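Local coordinates for protein tylactone synthase starter module and modules 1 & 2 (Streptomyces fradiae, PDB 2Z5L) that probably reduces the keto group of a growing polyketide intermediate with NADPH, setting hydroxyl stereochemistry as the first ketoreductase of tylosin biosynthesis, at residues A[388-393]-A[406-411]; A[413-418]-A[472-477]. All coordinates share one frame; numbering follows the deposited sequence.

Contact 1: residues A[388-393]-A[406-411]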
ATOM      1  N   LEU A 388      -0.622   3.638  12.304  1.00 30.35           N
ATOM      2  CA  LEU A 388       0.362   3.454  11.257  1.00 28.77           C
ATOM      3  C   LEU A 388       0.213   4.578  10.254  1.00 28.76           C
ATOM      4  O   LEU A 388      -0.900   4.914   9.827  1.00 29.43           O
ATOM      5  CB  LEU A 388       0.186   2.089  10.576  1.00 26.43           C
ATOM      6  CG  LEU A 388       0.207   0.847  11.488  1.00 24.90           C
ATOM      7  CD1 LEU A 388      -0.052  -0.383  10.656  1.00 24.88           C
ATOM      8  CD2 LEU A 388       1.545   0.711  12.213  1.00 24.53           C
ATOM      9  N   PHE A 389       1.346   5.181   9.911  1.00 28.34           N
ATOM     10  CA  PHE A 389       1.379   6.280   8.943  1.00 26.56           C
ATOM     11  C   PHE A 389       1.658   5.707   7.570  1.00 26.19           C
ATOM     12  O   PHE A 389       2.792   5.381   7.233  1.00 23.53           O
ATOM     13  CB  PHE A 389       2.465   7.291   9.318  1.00 25.33           C
ATOM     14  CG  PHE A 389       2.061   8.209  10.423  1.00 25.22           C
ATOM     15  CD1 PHE A 389       1.775   7.704  11.686  1.00 25.08           C
ATOM     16  CD2 PHE A 389       1.954   9.576  10.205  1.00 24.64           C
ATOM     17  CE1 PHE A 389       1.388   8.548  12.724  1.00 26.83           C
ATOM     18  CE2 PHE A 389       1.568  10.424  11.238  1.00 27.49           C
ATOM     19  CZ  PHE A 389       1.284   9.906  12.504  1.00 26.92           C
ATOM     20  N   SER A 390       0.596   5.571   6.790  1.00 27.80           N
ATOM     21  CA  SER A 390       0.688   5.047   5.450  1.00 28.74           C
ATOM     22  C   SER A 390       0.831   6.229   4.491  1.00 29.20           C
ATOM     23  O   SER A 390       1.061   7.362   4.910  1.00 27.33           O
ATOM     24  CB  SER A 390      -0.571   4.224   5.134  1.00 29.58           C
ATOM     25  OG  SER A 390      -0.437   3.541   3.911  1.00 33.58           O
ATOM     26  N   SER A 391       0.691   5.944   3.205  1.00 29.67           N
ATOM     27  CA  SER A 391       0.798   6.934   2.143  1.00 30.35           C
ATOM     28  C   SER A 391      -0.283   6.632   1.104  1.00 30.56           C
ATOM     29  O   SER A 391      -0.644   5.470   0.889  1.00 29.45           O
ATOM     30  CB  SER A 391       2.178   6.846   1.482  1.00 29.50           C
ATOM     31  OG  SER A 391       2.261   7.726   0.372  1.00 34.11           O
ATOM     32  N   VAL A 392      -0.783   7.680   0.457  1.00 28.45           N
ATOM     33  CA  VAL A 392      -1.811   7.536  -0.572  1.00 30.31           C
ATOM     34  C   VAL A 392      -1.222   6.777  -1.766  1.00 28.93           C
ATOM     35  O   VAL A 392      -1.950   6.248  -2.613  1.00 29.50           O
ATOM     36  CB  VAL A 392      -2.321   8.918  -1.049  1.00 30.01           C
ATOM     37  CG1 VAL A 392      -1.227   9.630  -1.813  1.00 30.02           C
ATOM     38  CG2 VAL A 392      -3.571   8.752  -1.903  1.00 32.22           C
ATOM     39  N   THR A 393       0.107   6.713  -1.817  1.00 29.05           N
ATOM     40  CA  THR A 393       0.785   6.010  -2.892  1.00 28.66           C
ATOM     41  C   THR A 393       0.411   4.532  -2.887  1.00 28.94           C
ATOM     42  O   THR A 393       0.371   3.889  -3.938  1.00 28.33           O
ATOM     43  CB  THR A 393       2.310   6.133  -2.766  1.00 31.03           C
ATOM     44  OG1 THR A 393       2.726   5.582  -1.511  1.00 35.02           O
ATOM     45  CG2 THR A 393       2.734   7.609  -2.847  1.00 25.15           C
ATOM     46  N   ALA A 406       4.029  -0.702  -2.292  1.00 21.97           N
ATOM     47  CA  ALA A 406       3.859  -2.059  -1.796  1.00 21.63           C
ATOM     48  C   ALA A 406       3.911  -2.001  -0.269  1.00 22.40           C
ATOM     49  O   ALA A 406       3.024  -2.522   0.409  1.00 23.67           O
ATOM     50  CB  ALA A 406       4.955  -2.980  -2.339  1.00 24.62           C
ATOM     51  N   ALA A 407       4.922  -1.314   0.259  1.00 21.28           N
ATOM     52  CA  ALA A 407       5.117  -1.207   1.705  1.00 19.17           C
ATOM     53  C   ALA A 407       3.943  -0.563   2.444  1.00 21.07           C
ATOM     54  O   ALA A 407       3.488  -1.065   3.473  1.00 16.84           O
ATOM     55  CB  ALA A 407       6.399  -0.436   1.999  1.00 20.51           C
ATOM     56  N   ASN A 408       3.466   0.563   1.930  1.00 18.57           N
ATOM     57  CA  ASN A 408       2.348   1.241   2.552  1.00 19.92           C
ATOM     58  C   ASN A 408       1.085   0.380   2.424  1.00 20.67           C
ATOM     59  O   ASN A 408       0.312   0.265   3.384  1.00 22.74           O
ATOM     60  CB  ASN A 408       2.204   2.646   1.958  1.00 20.47           C
ATOM     61  CG  ASN A 408       3.251   3.595   2.513  1.00 22.28           C
ATOM     62  OD1 ASN A 408       3.193   3.968   3.687  1.00 27.95           O
ATOM     63  ND2 ASN A 408       4.223   3.968   1.690  1.00 25.42           N
ATOM     64  N   ALA A 409       0.891  -0.264   1.276  1.00 21.62           N
ATOM     65  CA  ALA A 409      -0.264  -1.144   1.117  1.00 24.33           C
ATOM     66  C   ALA A 409      -0.243  -2.183   2.262  1.00 25.15           C
ATOM     67  O   ALA A 409      -1.287  -2.511   2.825  1.00 26.34           O
ATOM     68  CB  ALA A 409      -0.216  -1.844  -0.251  1.00 24.62           C
ATOM     69  N   ALA A 410       0.942  -2.682   2.622  1.00 24.30           N
ATOM     70  CA  ALA A 410       1.053  -3.667   3.702  1.00 23.20           C
ATOM     71  C   ALA A 410       0.713  -3.141   5.096  1.00 24.66           C
ATOM     72  O   ALA A 410       0.253  -3.902   5.962  1.00 26.89           O
ATOM     73  CB  ALA A 410       2.452  -4.292   3.729  1.00 21.70           C
ATOM     74  N   LEU A 411       0.984  -1.867   5.349  1.00 23.62           N
ATOM     75  CA  LEU A 411       0.663  -1.294   6.642  1.00 26.32           C
ATOM     76  C   LEU A 411      -0.852  -1.328   6.801  1.00 26.91           C
ATOM     77  O   LEU A 411      -1.365  -1.654   7.868  1.00 30.88           O
ATOM     78  CB  LEU A 411       1.154   0.160   6.746  1.00 26.69           C
ATOM     79  CG  LEU A 411       2.667   0.384   6.905  1.00 25.32           C
ATOM     80  CD1 LEU A 411       2.978   1.873   6.964  1.00 20.95           C
ATOM     81  CD2 LEU A 411       3.153  -0.318   8.171  1.00 20.17           C
TER

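Contact 2: residues A[413-418]-A[472-477]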
ATOM      1  N   ALA A 413      -3.118  -3.400   5.366  1.00 30.07           N
ATOM      2  CA  ALA A 413      -3.628  -4.757   5.568  1.00 30.89           C
ATOM      3  C   ALA A 413      -3.445  -5.192   7.020  1.00 31.29           C
ATOM      4  O   ALA A 413      -4.304  -5.865   7.590  1.00 33.56           O
ATOM      5  CB  ALA A 413      -2.916  -5.735   4.628  1.00 26.88           C
ATOM      6  N   LEU A 414      -2.305  -4.819   7.599  1.00 32.79           N
ATOM      7  CA  LEU A 414      -1.992  -5.144   8.979  1.00 32.65           C
ATOM      8  C   LEU A 414      -3.033  -4.502   9.889  1.00 33.39           C
ATOM      9  O   LEU A 414      -3.457  -5.103  10.879  1.00 33.23           O
ATOM     10  CB  LEU A 414      -0.596  -4.642   9.347  1.00 33.12           C
ATOM     11  CG  LEU A 414      -0.191  -4.759  10.827  1.00 35.09           C
ATOM     12  CD1 LEU A 414      -0.036  -6.219  11.222  1.00 34.07           C
ATOM     13  CD2 LEU A 414       1.131  -4.018  11.053  1.00 35.84           C
ATOM     14  N   ALA A 415      -3.459  -3.293   9.541  1.00 32.19           N
ATOM     15  CA  ALA A 415      -4.462  -2.590  10.326  1.00 33.77           C
ATOM     16  C   ALA A 415      -5.746  -3.410  10.305  1.00 35.05           C
ATOM     17  O   ALA A 415      -6.322  -3.710  11.354  1.00 34.98           O
ATOM     18  CB  ALA A 415      -4.715  -1.201   9.738  1.00 33.19           C
ATOM     19  N   GLU A 416      -6.178  -3.776   9.098  1.00 35.80           N
ATOM     20  CA  GLU A 416      -7.394  -4.570   8.905  1.00 37.59           C
ATOM     21  C   GLU A 416      -7.316  -5.886   9.665  1.00 37.55           C
ATOM     22  O   GLU A 416      -8.232  -6.232  10.408  1.00 37.54           O
ATOM     23  CB  GLU A 416      -7.634  -4.864   7.414  1.00 38.66           C
ATOM     24  CG  GLU A 416      -7.761  -3.621   6.543  1.00 41.24           C
ATOM     25  CD  GLU A 416      -8.402  -3.898   5.187  1.00 42.99           C
ATOM     26  OE1 GLU A 416      -9.608  -4.209   5.140  1.00 45.61           O
ATOM     27  OE2 GLU A 416      -7.702  -3.802   4.161  1.00 42.69           O
ATOM     28  N   ARG A 417      -6.223  -6.617   9.482  1.00 35.93           N
ATOM     29  CA  ARG A 417      -6.090  -7.881  10.172  1.00 37.33           C
ATOM     30  C   ARG A 417      -6.108  -7.722  11.687  1.00 38.16           C
ATOM     31  O   ARG A 417      -6.642  -8.578  12.401  1.00 40.98           O
ATOM     32  CB  ARG A 417      -4.819  -8.607   9.741  1.00 35.55           C
ATOM     33  CG  ARG A 417      -4.841  -9.056   8.286  1.00 33.23           C
ATOM     34  CD  ARG A 417      -3.766 -10.089   8.034  1.00 32.55           C
ATOM     35  NE  ARG A 417      -2.439  -9.618   8.429  1.00 31.56           N
ATOM     36  CZ  ARG A 417      -1.706  -8.760   7.720  1.00 29.91           C
ATOM     37  NH1 ARG A 417      -2.170  -8.276   6.576  1.00 26.17           N
ATOM     38  NH2 ARG A 417      -0.501  -8.399   8.141  1.00 30.12           N
ATOM     39  N   ARG A 418      -5.529  -6.634  12.181  1.00 38.02           N
ATOM     40  CA  ARG A 418      -5.484  -6.391  13.628  1.00 38.87           C
ATOM     41  C   ARG A 418      -6.858  -6.160  14.241  1.00 38.21           C
ATOM     42  O   ARG A 418      -7.235  -6.823  15.205  1.00 37.60           O
ATOM     43  CB  ARG A 418      -4.600  -5.180  13.956  1.00 37.25           C
ATOM     44  CG  ARG A 418      -3.126  -5.492  14.098  1.00 35.49           C
ATOM     45  CD  ARG A 418      -2.348  -4.242  14.493  1.00 35.20           C
ATOM     46  NE  ARG A 418      -2.677  -3.770  15.839  1.00 33.81           N
ATOM     47  CZ  ARG A 418      -2.174  -4.281  16.960  1.00 32.30           C
ATOM     48  NH1 ARG A 418      -1.312  -5.286  16.907  1.00 31.90           N
ATOM     49  NH2 ARG A 418      -2.531  -3.783  18.140  1.00 34.31           N
ATOM     50  N   ASP A 472     -11.357   4.848  13.061  1.00 45.67           N
ATOM     51  CA  ASP A 472     -11.184   4.311  11.721  1.00 45.67           C
ATOM     52  C   ASP A 472     -10.180   3.162  11.690  1.00 45.87           C
ATOM     53  O   ASP A 472      -9.328   3.036  12.575  1.00 45.90           O
ATOM     54  CB  ASP A 472     -10.679   5.392  10.756  1.00 45.33           C
ATOM     55  CG  ASP A 472     -11.646   6.535  10.582  1.00 45.29           C
ATOM     56  OD1 ASP A 472     -12.821   6.295  10.219  1.00 45.25           O
ATOM     57  OD2 ASP A 472     -11.219   7.689  10.788  1.00 46.93           O
ATOM     58  N   VAL A 473     -10.300   2.327  10.659  1.00 45.55           N
ATOM     59  CA  VAL A 473      -9.390   1.210  10.440  1.00 44.60           C
ATOM     60  C   VAL A 473      -8.430   1.705   9.359  1.00 44.35           C
ATOM     61  O   VAL A 473      -7.216   1.725   9.555  1.00 46.58           O
ATOM     62  CB  VAL A 473     -10.147  -0.055   9.966  1.00 45.36           C
ATOM     63  CG1 VAL A 473      -9.158  -1.120   9.503  1.00 44.86           C
ATOM     64  CG2 VAL A 473     -10.993  -0.609  11.124  1.00 42.89           C
ATOM     65  N   CYS A 474      -8.976   2.116   8.220  1.00 42.28           N
ATOM     66  CA  CYS A 474      -8.154   2.661   7.146  1.00 40.29           C
ATOM     67  C   CYS A 474      -8.903   3.824   6.545  1.00 39.59           C
ATOM     68  O   CYS A 474     -10.107   3.751   6.302  1.00 42.57           O
ATOM     69  CB  CYS A 474      -7.861   1.628   6.045  1.00 38.95           C
ATOM     70  SG  CYS A 474      -6.568   0.430   6.446  1.00 40.40           S
ATOM     71  N   VAL A 475      -8.185   4.909   6.324  1.00 37.93           N
ATOM     72  CA  VAL A 475      -8.782   6.084   5.740  1.00 36.21           C
ATOM     73  C   VAL A 475      -7.687   6.824   5.022  1.00 35.96           C
ATOM     74  O   VAL A 475      -6.521   6.739   5.410  1.00 35.73           O
ATOM     75  CB  VAL A 475      -9.413   6.996   6.825  1.00 38.18           C
ATOM     76  CG1 VAL A 475      -8.344   7.467   7.808  1.00 37.16           C
ATOM     77  CG2 VAL A 475     -10.107   8.182   6.171  1.00 35.73           C
ATOM     78  N   THR A 476      -8.063   7.518   3.952  1.00 36.86           N
ATOM     79  CA  THR A 476      -7.123   8.298   3.172  1.00 35.42           C
ATOM     80  C   THR A 476      -7.398   9.753   3.496  1.00 36.66           C
ATOM     81  O   THR A 476      -8.504  10.257   3.271  1.00 38.02           O
ATOM     82  CB  THR A 476      -7.318   8.107   1.638  1.00 36.21           C
ATOM     83  OG1 THR A 476      -7.060   6.746   1.277  1.00 35.62           O
ATOM     84  CG2 THR A 476      -6.366   9.006   0.865  1.00 33.05           C
ATOM     85  N   VAL A 477      -6.403  10.427   4.050  1.00 35.04           N
ATOM     86  CA  VAL A 477      -6.551  11.835   4.372  1.00 32.81           C
ATOM     87  C   VAL A 477      -5.660  12.583   3.406  1.00 33.03           C
ATOM     88  O   VAL A 477      -4.445  12.630   3.590  1.00 35.01           O
ATOM     89  CB  VAL A 477      -6.096  12.137   5.816  1.00 30.99           C
ATOM     90  CG1 VAL A 477      -6.219  13.625   6.091  1.00 30.39           C
ATOM     91  CG2 VAL A 477      -6.934  11.343   6.808  1.00 27.91           C
TER

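Contact 1: residues A[388-393]-A[406-411]
Asn408 lays its side-chain amide alongside the backbone of Ser390 and Ser391, with OD1 3.2 Å from Ser390 CA and ND2 3.5 Å from Ser391 CB. OD1 is also near the amide N of Ser391, but the angle is too poor for a bond. Ser390 comes in beside it: OG, anti to the backbone N (chi1 -172°), rests 3.4 Å from Asn408 CB. One turn further along the helix, Leu411 reaches the strand with both methyls, CD1 lying 3.5 Å from Phe389 O and CD2 packing on Leu388 CD1 at 4.1 Å. That same Leu388 methyl touches the backbone Leu411 O at 3.3 Å. Ser391 OG turns to Thr393 OG1, a 2.9 Å hydrogen bond in which either may donate. In a second shell Lys366 NZ hydrogen-bonds Asn408 OD1, Tyr404 O accepts from Asn408 ND2, and Asp412 OD1 is hydrogen-bonded to Ser390 OG. The buried helix and strand segments differ by 137° in N-to-C direction, nearer antiparallel than perpendicular, axes 7.3 Å apart. The cluster of Ser391, Tyr404, Asn408 and Lys366 is consistent with the ketoreductase active site of the short-chain dehydrogenase/reductase family, built on a Rossmann-fold beta-alpha-beta unit.

Contact 2: residues A[413-418]-A[472-477]
Glu416 meets Val473 with its aliphatic part, not with its flat carboxylate: CG lies 4.1 Å from Val473 CG1, and the two side chains cross at about a right angle. The other flat group of this helix segment, the Arg417 guanidinium, is turned back on its own helix, one face covering Leu414 CA, 3.5 Å above the plane and offset toward the rim; its NH1 hydrogen-bonds Pro158 O. The contact is small (151 Å² buried) and mostly apolar. Val473 CG1, held anti to the backbone N (chi1 170°), rests against the helix backbone, 3.9 Å from Glu416 CA. Ala415 CB points at the bend leading into the strand and touches Val473 O at 3.9 Å. Cys474 SG rises to the same methyl, 4.1 Å from Ala415 CB, and also comes 4.2 Å from Glu416 CG, so the sulfur borders both helix residues. On the neighbouring strand 426-430, Ser427 touches Ala415 and Cys474 and pairs through its backbone with Val473 and Val475. This is helix-on-sheet packing of the Rossmann fold: helix 402-419 covers the start of strand 474-477, which lies next to strand 426-430 as in other short-chain dehydrogenases/reductases.

From the N-terminal side, strand 386-391 comes first; twelve residues, among them the beginning of helix 402-419, lead to 406-411, where contact 1 closes its short loop. The same helix continues into 413-418 and opens contact 2, whose longer loop of 53 residues passes through strand 426-430 and helices 442-450 and 457-470 before closing at 472-477. The two are thus in series, neither nested nor crossed. Strand 426-430 lies between strands 386-391 and 474-477, so successive turns of one helix pack over its two parallel neighbours. The contacts also meet directly, through Leu388 CD1 with Leu414 CD2 (3.8 Å) and Val392 CG2 with Thr476 CG2 (3.9 Å).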